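Local coordinates for protein superoxide reductase (Giardia intestinalis, PDB 4D7P) that probably reduces superoxide to hydrogen peroxide at a mononuclear iron centre, at residues 51-56 / 93-98. Sequence-based numbering, arbitrary orientation.
Sequences IRLFGI and LLAVAY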
loop_
_atom_site.group_PDB
_atom_site.type_symbol
_atom_site.label_atom_id
_atom_site.label_comp_id
_atom_site.label_asym_id
_atom_site.label_seq_id
_atom_site.Cartn_x
_atom_site.Cartn_y
_atom_site.Cartn_z
ATOM N N ILE A 51 -9.387 -1.179 0.784
ATOM C CA ILE A 51 -10.529 -0.698 0.041
ATOM C C ILE A 51 -9.919 -0.011 -1.162
ATOM O O ILE A 51 -9.188 0.976 -1.012
ATOM C CB ILE A 51 -11.394 0.268 0.859
ATOM C CG1 ILE A 51 -12.067 -0.455 2.033
ATOM C CG2 ILE A 51 -12.425 0.932 -0.025
ATOM C CD1 ILE A 51 -12.698 0.501 3.033
ATOM N N ARG A 52 -10.147 -0.567 -2.346
ATOM C CA ARG A 52 -9.617 0.026 -3.568
ATOM C C ARG A 52 -10.731 0.642 -4.366
ATOM O O ARG A 52 -11.841 0.113 -4.374
ATOM C CB ARG A 52 -8.898 -1.023 -4.417
ATOM C CG ARG A 52 -7.639 -1.535 -3.786
ATOM C CD ARG A 52 -7.360 -2.957 -4.187
ATOM N NE ARG A 52 -6.538 -3.041 -5.385
ATOM C CZ ARG A 52 -6.499 -4.116 -6.166
ATOM N NH1 ARG A 52 -7.253 -5.165 -5.858
ATOM N NH2 ARG A 52 -5.733 -4.147 -7.255
ATOM N N LEU A 53 -10.422 1.746 -5.045
ATOM C CA LEU A 53 -11.362 2.395 -5.946
ATOM C C LEU A 53 -10.808 2.388 -7.365
ATOM O O LEU A 53 -9.675 2.808 -7.603
ATOM C CB LEU A 53 -11.660 3.840 -5.504
ATOM C CG LEU A 53 -12.752 4.544 -6.322
ATOM C CD1 LEU A 53 -14.079 3.805 -6.171
ATOM C CD2 LEU A 53 -12.918 6.023 -5.936
ATOM N N PHE A 54 -11.614 1.890 -8.293
ATOM C CA PHE A 54 -11.262 1.856 -9.707
ATOM C C PHE A 54 -12.178 2.774 -10.503
ATOM O O PHE A 54 -13.375 2.853 -10.223
ATOM C CB PHE A 54 -11.376 0.436 -10.279
ATOM C CG PHE A 54 -10.459 -0.562 -9.642
ATOM C CD1 PHE A 54 -10.842 -1.243 -8.494
ATOM C CD2 PHE A 54 -9.231 -0.847 -10.207
ATOM C CE1 PHE A 54 -9.999 -2.163 -7.908
ATOM C CE2 PHE A 54 -8.379 -1.775 -9.621
ATOM C CZ PHE A 54 -8.763 -2.426 -8.473
ATOM N N GLY A 55 -11.617 3.459 -11.496
ATOM C CA GLY A 55 -12.430 4.088 -12.530
ATOM C C GLY A 55 -12.419 3.318 -13.847
ATOM O O GLY A 55 -11.359 2.942 -14.344
ATOM N N ILE A 56 -13.593 3.079 -14.423
ATOM C CA ILE A 56 -13.671 2.473 -15.749
ATOM C C ILE A 56 -13.674 3.575 -16.807
ATOM O O ILE A 56 -14.594 4.400 -16.857
ATOM C CB ILE A 56 -14.914 1.614 -15.923
ATOM C CG1 ILE A 56 -15.136 0.748 -14.685
ATOM C CG2 ILE A 56 -14.783 0.750 -17.158
ATOM C CD1 ILE A 56 -13.983 -0.117 -14.341
ATOM N N LEU A 93 -17.566 3.850 -11.519
ATOM C CA LEU A 93 -16.606 3.606 -10.438
ATOM C C LEU A 93 -16.828 2.219 -9.846
ATOM O O LEU A 93 -17.971 1.780 -9.658
ATOM C CB LEU A 93 -16.738 4.653 -9.328
ATOM C CG LEU A 93 -16.627 6.107 -9.747
ATOM C CD1 LEU A 93 -16.847 7.024 -8.542
ATOM C CD2 LEU A 93 -15.254 6.316 -10.358
ATOM N N LEU A 94 -15.730 1.543 -9.541
ATOM C CA LEU A 94 -15.777 0.204 -8.970
ATOM C C LEU A 94 -15.011 0.196 -7.660
ATOM O O LEU A 94 -13.803 0.427 -7.650
ATOM C CB LEU A 94 -15.180 -0.830 -9.940
ATOM C CG LEU A 94 -15.016 -2.251 -9.391
ATOM C CD1 LEU A 94 -16.378 -2.912 -9.170
ATOM C CD2 LEU A 94 -14.118 -3.100 -10.284
ATOM N N ALA A 95 -15.710 -0.048 -6.555
ATOM C CA ALA A 95 -15.053 -0.161 -5.255
ATOM C C ALA A 95 -14.857 -1.633 -4.939
ATOM O O ALA A 95 -15.728 -2.452 -5.233
ATOM C CB ALA A 95 -15.883 0.535 -4.153
ATOM N N VAL A 96 -13.715 -1.980 -4.358
ATOM C CA VAL A 96 -13.444 -3.376 -4.022
ATOM C C VAL A 96 -12.845 -3.518 -2.624
ATOM O O VAL A 96 -11.765 -2.989 -2.345
ATOM C CB VAL A 96 -12.489 -4.040 -5.040
ATOM C CG1 VAL A 96 -12.140 -5.428 -4.582
ATOM C CG2 VAL A 96 -13.142 -4.106 -6.426
ATOM N N ALA A 97 -13.561 -4.215 -1.746
ATOM C CA ALA A 97 -13.105 -4.426 -0.376
ATOM C C ALA A 97 -12.588 -5.844 -0.214
ATOM O O ALA A 97 -13.203 -6.783 -0.708
ATOM C CB ALA A 97 -14.234 -4.150 0.615
ATOM N N TYR A 98 -11.457 -5.991 0.474
ATOM C CA TYR A 98 -10.855 -7.301 0.717
ATOM C C TYR A 98 -10.900 -7.655 2.197
ATOM O O TYR A 98 -10.312 -6.957 3.025
ATOM C CB TYR A 98 -9.392 -7.345 0.227
ATOM C CG TYR A 98 -8.575 -8.433 0.907
ATOM C CD1 TYR A 98 -8.808 -9.779 0.629
ATOM C CD2 TYR A 98 -7.586 -8.119 1.844
ATOM C CE1 TYR A 98 -8.088 -10.787 1.262
ATOM C CE2 TYR A 98 -6.852 -9.126 2.478
ATOM C CZ TYR A 98 -7.117 -10.461 2.182
ATOM O OH TYR A 98 -6.411 -11.480 2.800
#
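Leu93 sits across from Gly55 in a non-hydrogen-bonded pair, with the Leu93 CD2 methyl lying against the bare CA of Gly55 at 4.2 Å. Leu94 faces Phe54, and two backbone bonds join them: Phe54 N to Leu94 O at 2.7 Å and Leu94 N to Phe54 O. On the face that carries Arg52, Phe54, Leu94 and Val96, the two side chains run side by side, Phe54 CB to Leu94 CB 4.0 Å, while Leu94 O also lies near the plane of the phenyl ring, at its CD1 edge. Ala95 is small, which suits its place opposite Leu53: the leucine, its CG anti to the backbone N (chi1 -174°), brings CD1 to 4.2 Å from Ala95 CB. Leu53, Ala95 and Leu93 all touch Met23 of strand 21-26. Val96 is paired with Arg52 through Arg52 N to Val96 O (2.9 Å, nearly straight) and Val96 N to Arg52 O. Val96 CG2 comes obliquely to Phe54 CE1, 4.0 Å away. Phe54 CZ in turn lies 3.6 Å above the centre of the Arg52 guanidinium, whose NE is salt-bridged to Glu65, which probably offsets the charge near the like-charged Arg52 of the second subunit. Ala97 and Ile51 both touch Cys34 of strand 29-34 in the facing sheet. The pairing is that of central antiparallel strands in the immunoglobulin-like β-sandwich of superoxide reductases, with one face packed on the second sheet.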